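Local coordinates for protein transcriptional regulator, putative (Vibrio cholerae O1 biovar eltor str. N16961, PDB 3BJN) that probably acts as a DNA-binding transcriptional regulator of the IclR family, likely a repressor of allantoin and glyoxylate utilization operons, represented here by its C-terminal domain alone, at residues G27-P35 / I135-R146; V18-E28 / R153-A164. All coordinates share one frame; numbering follows the deposited sequence.

A six-stranded antiparallel sheet backed by helices is the core of this IclR-type C-terminal domain, and the two contacts illustrate how the ends of a chain can close such a fold. Contact 1 pairs strand 29-36 with strand 133-143 in the middle of the sheet; contact 2 packs helix 12-26 against helix 144-163 on one face of it. Their centres lie about 9 Å apart. Each helix is the chain neighbour of one of the paired strands, so contact 2 brackets contact 1 in sequence. Gly27 and Glu28 belong to both, and Leu22 and Val158 reach from the helices onto Ala30, Ile138 and Val140, joining helix layer to sheet.

Contact 1: residues G27-P35 / I135-R146; sequences GEMAAYMVP and IGAISVMAPAHR
Glu28 lays its CB against Val140, 3.6 Å from CG1, and turns its carboxylate over the CB of Ala142 toward Arg146. This is one end of an antiparallel strand pair, 29-35 with 135-143, at the centre of the sheet of the IclR C-terminal domain, whose family belongs to the GAF clan. Arg146, in the first turn of the following helix, grips the acid side-on in a two-pronged salt bridge: NE donates to Glu28 OE2 and NH1 to Glu28 OE1, each at 2.8 Å, with the two planes only 12° apart. A bend at chi2 (-65°) swings the Glu28 carboxylate into line with the guanidinium, and Pro143 CG lies over one face of the latter, 3.3 Å above its plane. Further along, Ala31 with Ser139 and Met33 with Ala137 form hydrogen-bonded pairs, while Ala30-Val140 and Tyr32-Ile138 are non-hydrogen-bonded. On the face toward helix 12-26, Tyr32 has CG anti to its N (chi1 179°), and its CD1 meets Ile138 CD1 at 3.8 Å, the two chains roughly perpendicular; Leu19 and Leu22 cover Ile138. On the other face, the selenomethionine Met141 folds its CE onto Ala31 CB at 3.6 Å, and Ser139 OG is hydrogen-bonded to Ser69 and Ser125. Where strand 133-143 meets strand 121-130 on its other side, Ile135 and Gly136 share Val128 as partner, a classic bulge. Near Glu28 a water bridges the strands, accepting from Met29 N and donating to Met141 O and, at 2.6 Å, to Glu28 OE1.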
loop_
_atom_site.group_PDB
_atom_site.type_symbol
_atom_site.label_atom_id
_atom_site.label_comp_id
_atom_site.label_asym_id
_atom_site.label_seq_id
_atom_site.Cartn_x
_atom_site.Cartn_y
_atom_site.Cartn_z
ATOM N N GLY A 27 7.681 8.638 11.955
ATOM C CA GLY A 27 8.200 7.716 12.982
ATOM C C GLY A 27 7.651 6.313 12.799
ATOM O O GLY A 27 7.472 5.582 13.784
ATOM N N GLU A 28 7.359 5.948 11.558
ATOM C CA GLU A 28 6.823 4.601 11.266
ATOM C C GLU A 28 7.544 3.937 10.097
ATOM O O GLU A 28 8.181 4.605 9.258
ATOM C CB GLU A 28 5.332 4.711 10.887
ATOM C CG GLU A 28 4.449 5.372 11.961
ATOM C CD GLU A 28 4.339 4.598 13.289
ATOM O OE1 GLU A 28 4.744 3.415 13.390
ATOM O OE2 GLU A 28 3.837 5.202 14.275
HETATM N N MSE A 29 7.414 2.613 10.046
HETATM C CA MSE A 29 7.832 1.789 8.907
HETATM C C MSE A 29 7.085 2.222 7.665
HETATM O O MSE A 29 5.888 2.542 7.753
HETATM C CB MSE A 29 7.401 0.340 9.126
HETATM C CG MSE A 29 7.991 -0.379 10.266
HETATM SE SE MSE A 29 7.643 -2.264 9.857
HETATM C CE MSE A 29 9.028 -2.466 8.642
ATOM N N ALA A 30 7.759 2.203 6.515
ATOM C CA ALA A 30 7.117 2.585 5.253
ATOM C C ALA A 30 7.640 1.668 4.167
ATOM O O ALA A 30 8.791 1.210 4.229
ATOM C CB ALA A 30 7.436 4.039 4.907
ATOM N N ALA A 31 6.798 1.387 3.183
ATOM C CA ALA A 31 7.214 0.489 2.105
ATOM C C ALA A 31 6.674 0.938 0.756
ATOM O O ALA A 31 5.682 1.669 0.685
ATOM C CB ALA A 31 6.730 -0.910 2.380
ATOM N N TYR A 32 7.355 0.483 -0.301
ATOM C CA TYR A 32 6.886 0.618 -1.674
ATOM C C TYR A 32 6.555 -0.768 -2.173
ATOM O O TYR A 32 7.407 -1.672 -2.155
ATOM C CB TYR A 32 8.003 1.198 -2.524
ATOM C CG TYR A 32 7.661 1.362 -3.974
ATOM C CD1 TYR A 32 6.629 2.200 -4.367
ATOM C CD2 TYR A 32 8.378 0.677 -4.943
ATOM C CE1 TYR A 32 6.333 2.365 -5.741
ATOM C CE2 TYR A 32 8.095 0.830 -6.296
ATOM C CZ TYR A 32 7.063 1.654 -6.674
ATOM O OH TYR A 32 6.806 1.815 -8.022
HETATM N N MSE A 33 5.310 -0.892 -2.579
HETATM C CA MSE A 33 4.723 -2.161 -3.029
HETATM C C MSE A 33 4.407 -2.092 -4.508
HETATM O O MSE A 33 4.036 -1.028 -5.014
HETATM C CB MSE A 33 3.409 -2.394 -2.277
HETATM C CG MSE A 33 3.429 -1.952 -0.802
HETATM SE SE MSE A 33 4.393 -3.383 0.140
HETATM C CE MSE A 33 2.909 -4.524 -0.021
ATOM N N VAL A 34 4.512 -3.221 -5.208
ATOM C CA VAL A 34 4.077 -3.244 -6.608
ATOM C C VAL A 34 3.235 -4.473 -6.848
ATOM O O VAL A 34 3.417 -5.512 -6.194
ATOM C CB VAL A 34 5.212 -3.170 -7.656
ATOM C CG1 VAL A 34 5.994 -1.863 -7.518
ATOM C CG2 VAL A 34 6.101 -4.404 -7.593
ATOM N N PRO A 35 2.257 -4.348 -7.757
ATOM C CA PRO A 35 1.409 -5.510 -8.038
ATOM C C PRO A 35 2.108 -6.470 -8.990
ATOM O O PRO A 35 2.694 -6.023 -9.986
ATOM C CB PRO A 35 0.163 -4.881 -8.663
ATOM C CG PRO A 35 0.621 -3.585 -9.286
ATOM C CD PRO A 35 1.856 -3.139 -8.531
ATOM N N ILE A 135 1.396 1.954 -11.060
ATOM C CA ILE A 135 2.660 1.233 -11.029
ATOM C C ILE A 135 3.011 0.636 -9.661
ATOM O O ILE A 135 3.725 -0.357 -9.583
ATOM C CB ILE A 135 3.840 2.035 -11.645
ATOM C CG1 ILE A 135 4.125 3.294 -10.856
ATOM C CG2 ILE A 135 3.606 2.272 -13.203
ATOM C CD1 ILE A 135 5.287 4.160 -11.378
ATOM N N GLY A 136 2.478 1.217 -8.595
ATOM C CA GLY A 136 2.760 0.708 -7.261
ATOM C C GLY A 136 1.987 1.450 -6.195
ATOM O O GLY A 136 0.975 2.114 -6.472
ATOM N N ALA A 137 2.443 1.317 -4.957
ATOM C CA ALA A 137 1.794 2.033 -3.852
ATOM C C ALA A 137 2.818 2.333 -2.800
ATOM O O ALA A 137 3.726 1.535 -2.596
ATOM C CB ALA A 137 0.666 1.235 -3.259
ATOM N N ILE A 138 2.647 3.462 -2.101
ATOM C CA ILE A 138 3.454 3.747 -0.899
ATOM C C ILE A 138 2.572 3.479 0.284
ATOM O O ILE A 138 1.393 3.855 0.274
ATOM C CB ILE A 138 3.901 5.247 -0.854
ATOM C CG1 ILE A 138 4.930 5.525 -1.961
ATOM C CG2 ILE A 138 4.409 5.630 0.580
ATOM C CD1 ILE A 138 6.299 4.880 -1.728
ATOM N N SER A 139 3.119 2.843 1.313
ATOM C CA SER A 139 2.332 2.446 2.466
ATOM C C SER A 139 3.090 2.691 3.762
ATOM O O SER A 139 4.317 2.581 3.782
ATOM C CB SER A 139 2.004 0.961 2.359
ATOM O OG SER A 139 1.325 0.667 1.140
ATOM N N VAL A 140 2.349 3.034 4.807
ATOM C CA VAL A 140 2.862 2.972 6.176
ATOM C C VAL A 140 2.110 1.846 6.865
ATOM O O VAL A 140 0.874 1.717 6.724
ATOM C CB VAL A 140 2.670 4.301 6.913
ATOM C CG1 VAL A 140 2.707 4.126 8.467
ATOM C CG2 VAL A 140 3.730 5.320 6.414
HETATM N N MSE A 141 2.868 1.012 7.573
HETATM C CA MSE A 141 2.340 -0.098 8.389
HETATM C C MSE A 141 2.723 0.231 9.816
HETATM O O MSE A 141 3.910 0.416 10.104
HETATM C CB MSE A 141 2.997 -1.419 7.969
HETATM C CG MSE A 141 2.646 -1.861 6.565
HETATM SE SE MSE A 141 3.904 -1.058 5.286
HETATM C CE MSE A 141 4.860 -2.704 4.859
ATOM N N ALA A 142 1.738 0.334 10.709
ATOM C CA ALA A 142 1.985 0.897 12.016
ATOM C C ALA A 142 0.968 0.344 13.030
ATOM O O ALA A 142 -0.161 0.012 12.654
ATOM C CB ALA A 142 1.877 2.421 11.938
ATOM N N PRO A 143 1.372 0.237 14.314
ATOM C CA PRO A 143 0.463 -0.287 15.334
ATOM C C PRO A 143 -0.784 0.601 15.420
ATOM O O PRO A 143 -0.668 1.834 15.403
ATOM C CB PRO A 143 1.280 -0.185 16.644
ATOM C CG PRO A 143 2.404 0.752 16.336
ATOM C CD PRO A 143 2.674 0.656 14.857
ATOM N N ALA A 144 -1.961 -0.010 15.538
ATOM C CA ALA A 144 -3.169 0.769 15.715
ATOM C C ALA A 144 -3.014 1.764 16.882
ATOM O O ALA A 144 -3.577 2.860 16.838
ATOM C CB ALA A 144 -4.359 -0.155 15.928
ATOM N N HIS A 145 -2.232 1.394 17.902
ATOM C CA HIS A 145 -2.041 2.243 19.106
ATOM C C HIS A 145 -1.519 3.632 18.686
ATOM O O HIS A 145 -1.951 4.676 19.235
ATOM C CB HIS A 145 -1.057 1.591 20.087
ATOM C CG HIS A 145 -0.825 2.417 21.304
ATOM N ND1 HIS A 145 -1.761 2.529 22.310
ATOM C CD2 HIS A 145 0.219 3.199 21.664
ATOM C CE1 HIS A 145 -1.293 3.337 23.247
ATOM N NE2 HIS A 145 -0.101 3.768 22.868
ATOM N N ARG A 146 -0.604 3.642 17.715
ATOM C CA ARG A 146 -0.028 4.903 17.232
ATOM C C ARG A 146 -0.815 5.548 16.108
ATOM O O ARG A 146 -0.847 6.782 16.004
ATOM C CB ARG A 146 1.440 4.724 16.827
ATOM C CG ARG A 146 2.297 4.361 18.017
ATOM C CD ARG A 146 3.759 4.652 17.801
ATOM N NE ARG A 146 4.336 3.912 16.689
ATOM C CZ ARG A 146 4.989 2.758 16.815
ATOM N NH1 ARG A 146 5.495 2.179 15.732
ATOM N NH2 ARG A 146 5.110 2.178 18.007
HETATM O O HOH W 1 5.588 1.377 11.979
#

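Contact 2: residues V18-E28 / R153-A164; sequences VLSRLQKQTGE and RIILHVLQAARA
The imidazole of His157 carries Gln25 CB over one face, a CH-pi contact 3.6 Å from the ring centroid and 8° off its normal, while Gln160 OE1 and a water sit in plane at its edge. The ring ND1 donates almost straight to Gln160 OE1 at 2.9 Å, a bond within one helix, between residues three apart, that fixes the ring's rotation. With CG beside its backbone N (chi1 -75°), Gln25 then runs extended across the ring, its amide tilted from the ring plane; Gln25 NE2 makes a weak bond to Gln160 OE1. A second water donates to both Gln25 OE1 and His157 O. The guanidinium of Arg153 has Thr26 CA over one face and Gln25 O at its edge, somewhat off the plane. NH1 donates to that oxygen at 2.9 Å and NE adds a weak, bent bond, so the arginine reaches the C-terminal end of helix 18-26, and Asn150 holds its NH2. The Arg21 guanidinium has Gln160 CD over one face, steeply inclined to the amide, and a water accepts from Arg21 NH1 and, weakly, from Gln160 NE2. Beneath this polar rim the core is apolar: Leu22 CD1 meets His157 CB at 3.6 Å, and Val18 CG1 presses on Ala161 CB at 3.4 Å, tighter than usual. Thr26 OG1 donates back to Leu22 O and accepts from Glu28 N, an ST turn that takes the chain toward its strand. The whole is an antiparallel helix pair, the segment axes approaching to 9.8 Å at 167°, packed on one face of the domain's antiparallel sheet.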
loop_
_atom_site.group_PDB
_atom_site.type_symbol
_atom_site.label_atom_id
_atom_site.label_comp_id
_atom_site.label_asym_id
_atom_site.label_seq_id
_atom_site.Cartn_x
_atom_site.Cartn_y
_atom_site.Cartn_z
ATOM N N VAL A 18 12.196 8.845 -0.951
ATOM C CA VAL A 18 10.838 9.120 -0.493
ATOM C C VAL A 18 10.505 8.311 0.779
ATOM O O VAL A 18 9.908 8.841 1.740
ATOM C CB VAL A 18 9.826 8.852 -1.641
ATOM C CG1 VAL A 18 8.443 8.610 -1.101
ATOM C CG2 VAL A 18 9.877 10.023 -2.675
ATOM N N LEU A 19 10.917 7.042 0.827
ATOM C CA LEU A 19 10.604 6.223 2.020
ATOM C C LEU A 19 11.409 6.661 3.232
ATOM O O LEU A 19 10.926 6.642 4.376
ATOM C CB LEU A 19 10.875 4.747 1.752
ATOM C CG LEU A 19 9.953 4.111 0.715
ATOM C CD1 LEU A 19 10.477 2.691 0.492
ATOM C CD2 LEU A 19 8.488 4.104 1.178
ATOM N N SER A 20 12.661 7.050 2.994
ATOM C CA SER A 20 13.489 7.577 4.089
ATOM C C SER A 20 12.825 8.798 4.738
ATOM O O SER A 20 12.652 8.879 5.966
ATOM C CB SER A 20 14.846 7.953 3.538
ATOM O OG SER A 20 15.643 8.597 4.525
ATOM N N ARG A 21 12.429 9.763 3.906
ATOM C CA ARG A 21 11.757 10.960 4.431
ATOM C C ARG A 21 10.455 10.605 5.155
ATOM O O ARG A 21 10.157 11.147 6.220
ATOM C CB ARG A 21 11.465 11.948 3.293
ATOM C CG ARG A 21 10.774 13.199 3.819
ATOM C CD ARG A 21 10.683 14.269 2.736
ATOM N NE ARG A 21 9.740 13.833 1.711
ATOM C CZ ARG A 21 9.053 14.645 0.904
ATOM N NH1 ARG A 21 9.188 15.966 1.007
ATOM N NH2 ARG A 21 8.234 14.129 -0.010
ATOM N N LEU A 22 9.674 9.709 4.549
ATOM C CA LEU A 22 8.367 9.351 5.089
ATOM C C LEU A 22 8.522 8.783 6.497
ATOM O O LEU A 22 7.767 9.155 7.408
ATOM C CB LEU A 22 7.726 8.326 4.171
ATOM C CG LEU A 22 6.379 7.813 4.639
ATOM C CD1 LEU A 22 5.345 8.925 4.971
ATOM C CD2 LEU A 22 5.874 6.943 3.475
ATOM N N GLN A 23 9.506 7.894 6.695
ATOM C CA GLN A 23 9.729 7.384 8.063
ATOM C C GLN A 23 10.188 8.464 9.031
ATOM O O GLN A 23 9.788 8.471 10.192
ATOM C CB GLN A 23 10.736 6.239 8.066
ATOM C CG GLN A 23 11.135 5.778 9.475
ATOM C CD GLN A 23 12.003 4.521 9.399
ATOM O OE1 GLN A 23 13.052 4.520 8.749
ATOM N NE2 GLN A 23 11.597 3.478 10.081
ATOM N N LYS A 24 11.024 9.391 8.557
ATOM C CA LYS A 24 11.482 10.496 9.431
ATOM C C LYS A 24 10.365 11.520 9.763
ATOM O O LYS A 24 10.509 12.252 10.752
ATOM C CB LYS A 24 12.677 11.176 8.776
ATOM C CG LYS A 24 13.904 10.282 8.781
ATOM C CD LYS A 24 15.023 11.058 8.146
ATOM C CE LYS A 24 16.094 10.147 7.637
ATOM N NZ LYS A 24 17.205 11.026 7.146
ATOM N N GLN A 25 9.296 11.551 8.947
ATOM C CA GLN A 25 8.141 12.445 9.154
ATOM C C GLN A 25 7.100 11.824 10.077
ATOM O O GLN A 25 6.397 12.529 10.809
ATOM C CB GLN A 25 7.476 12.731 7.813
ATOM C CG GLN A 25 8.260 13.710 6.920
ATOM C CD GLN A 25 7.635 13.828 5.569
ATOM O OE1 GLN A 25 7.129 12.850 5.017
ATOM N NE2 GLN A 25 7.650 15.033 5.019
ATOM N N THR A 26 6.973 10.494 10.009
ATOM C CA THR A 26 5.921 9.805 10.763
ATOM C C THR A 26 6.399 9.001 11.952
ATOM O O THR A 26 5.583 8.611 12.822
ATOM C CB THR A 26 5.155 8.803 9.841
ATOM O OG1 THR A 26 6.087 7.837 9.329
ATOM C CG2 THR A 26 4.472 9.513 8.677
ATOM N N GLY A 27 7.681 8.638 11.955
ATOM C CA GLY A 27 8.200 7.716 12.982
ATOM C C GLY A 27 7.651 6.313 12.799
ATOM O O GLY A 27 7.472 5.582 13.784
ATOM N N GLU A 28 7.359 5.948 11.558
ATOM C CA GLU A 28 6.823 4.601 11.266
ATOM C C GLU A 28 7.544 3.937 10.097
ATOM O O GLU A 28 8.181 4.605 9.258
ATOM C CB GLU A 28 5.332 4.711 10.887
ATOM C CG GLU A 28 4.449 5.372 11.961
ATOM C CD GLU A 28 4.339 4.598 13.289
ATOM O OE1 GLU A 28 4.744 3.415 13.390
ATOM O OE2 GLU A 28 3.837 5.202 14.275
ATOM N N ARG A 153 -2.003 12.841 10.100
ATOM C CA ARG A 153 -0.580 13.047 9.818
ATOM C C ARG A 153 -0.039 11.974 8.878
ATOM O O ARG A 153 0.622 12.280 7.894
ATOM C CB ARG A 153 0.194 13.000 11.143
ATOM C CG ARG A 153 1.715 12.953 11.037
ATOM C CD ARG A 153 2.263 12.698 12.423
ATOM N NE ARG A 153 3.726 12.821 12.531
ATOM C CZ ARG A 153 4.400 12.575 13.648
ATOM N NH1 ARG A 153 5.720 12.761 13.667
ATOM N NH2 ARG A 153 3.769 12.168 14.748
ATOM N N ILE A 154 -0.314 10.717 9.177
ATOM C CA ILE A 154 0.161 9.627 8.312
ATOM C C ILE A 154 -0.459 9.692 6.928
ATOM O O ILE A 154 0.244 9.575 5.930
ATOM C CB ILE A 154 -0.056 8.274 8.993
ATOM C CG1 ILE A 154 0.830 8.230 10.262
ATOM C CG2 ILE A 154 0.274 7.123 8.007
ATOM C CD1 ILE A 154 0.463 7.063 11.220
ATOM N N ILE A 155 -1.781 9.883 6.867
ATOM C CA ILE A 155 -2.453 10.036 5.546
ATOM C C ILE A 155 -1.778 11.136 4.696
ATOM O O ILE A 155 -1.401 10.910 3.557
ATOM C CB ILE A 155 -3.946 10.338 5.769
ATOM C CG1 ILE A 155 -4.648 9.101 6.344
ATOM C CG2 ILE A 155 -4.622 10.865 4.451
ATOM C CD1 ILE A 155 -6.048 9.408 6.886
ATOM N N LEU A 156 -1.599 12.327 5.271
ATOM C CA LEU A 156 -1.022 13.428 4.487
ATOM C C LEU A 156 0.401 13.083 4.020
ATOM O O LEU A 156 0.749 13.312 2.856
ATOM C CB LEU A 156 -1.080 14.753 5.253
ATOM C CG LEU A 156 -2.516 15.283 5.386
ATOM C CD1 LEU A 156 -2.463 16.478 6.317
ATOM C CD2 LEU A 156 -3.179 15.663 4.034
ATOM N N HIS A 157 1.228 12.506 4.899
ATOM C CA HIS A 157 2.593 12.201 4.508
ATOM C C HIS A 157 2.676 11.059 3.477
ATOM O O HIS A 157 3.532 11.072 2.581
ATOM C CB HIS A 157 3.449 11.863 5.744
ATOM C CG HIS A 157 3.856 13.063 6.552
ATOM N ND1 HIS A 157 4.396 14.206 5.986
ATOM C CD2 HIS A 157 3.836 13.271 7.891
ATOM C CE1 HIS A 157 4.672 15.076 6.959
ATOM N NE2 HIS A 157 4.382 14.513 8.119
ATOM N N VAL A 158 1.755 10.108 3.571
ATOM C CA VAL A 158 1.703 9.001 2.598
ATOM C C VAL A 158 1.276 9.523 1.223
ATOM O O VAL A 158 1.891 9.206 0.205
ATOM C CB VAL A 158 0.770 7.881 3.135
ATOM C CG1 VAL A 158 0.333 6.897 2.019
ATOM C CG2 VAL A 158 1.470 7.132 4.263
ATOM N N LEU A 159 0.239 10.364 1.197
ATOM C CA LEU A 159 -0.150 11.026 -0.042
ATOM C C LEU A 159 1.029 11.824 -0.634
ATOM O O LEU A 159 1.305 11.762 -1.828
ATOM C CB LEU A 159 -1.351 11.932 0.221
ATOM C CG LEU A 159 -2.695 11.216 0.402
ATOM C CD1 LEU A 159 -3.729 12.125 1.044
ATOM C CD2 LEU A 159 -3.195 10.662 -0.976
ATOM N N GLN A 160 1.719 12.566 0.226
ATOM C CA GLN A 160 2.850 13.399 -0.164
ATOM C C GLN A 160 3.965 12.546 -0.782
ATOM O O GLN A 160 4.527 12.904 -1.820
ATOM C CB GLN A 160 3.349 14.119 1.107
ATOM C CG GLN A 160 4.541 14.998 0.892
ATOM C CD GLN A 160 4.977 15.671 2.177
ATOM O OE1 GLN A 160 4.683 15.193 3.283
ATOM N NE2 GLN A 160 5.710 16.763 2.041
ATOM N N ALA A 161 4.251 11.411 -0.141
ATOM C CA ALA A 161 5.270 10.484 -0.633
ATOM C C ALA A 161 4.928 9.933 -2.014
ATOM O O ALA A 161 5.751 9.960 -2.916
ATOM C CB ALA A 161 5.471 9.334 0.377
ATOM N N ALA A 162 3.700 9.439 -2.161
ATOM C CA ALA A 162 3.240 8.854 -3.424
ATOM C C ALA A 162 3.243 9.887 -4.561
ATOM O O ALA A 162 3.665 9.600 -5.692
ATOM C CB ALA A 162 1.867 8.277 -3.223
ATOM N N ARG A 163 2.784 11.104 -4.259
ATOM C CA ARG A 163 2.747 12.167 -5.274
ATOM C C ARG A 163 4.146 12.565 -5.766
ATOM O O ARG A 163 4.320 13.023 -6.901
ATOM C CB ARG A 163 1.983 13.362 -4.728
ATOM C CG ARG A 163 1.766 14.475 -5.722
ATOM C CD ARG A 163 0.563 15.290 -5.347
ATOM N NE ARG A 163 0.270 16.306 -6.355
ATOM C CZ ARG A 163 -0.730 17.176 -6.252
ATOM N NH1 ARG A 163 -1.540 17.129 -5.201
ATOM N NH2 ARG A 163 -0.939 18.064 -7.205
ATOM N N ALA A 164 5.143 12.385 -4.912
ATOM C CA ALA A 164 6.515 12.757 -5.214
ATOM C C ALA A 164 7.170 11.777 -6.177
ATOM O O ALA A 164 8.228 12.084 -6.732
ATOM C CB ALA A 164 7.318 12.858 -3.959
HETATM O O HOH W 2 7.704 18.601 0.071
HETATM O O HOH W 3 4.455 15.122 10.818
HETATM O O HOH W 4 6.300 12.039 2.588
#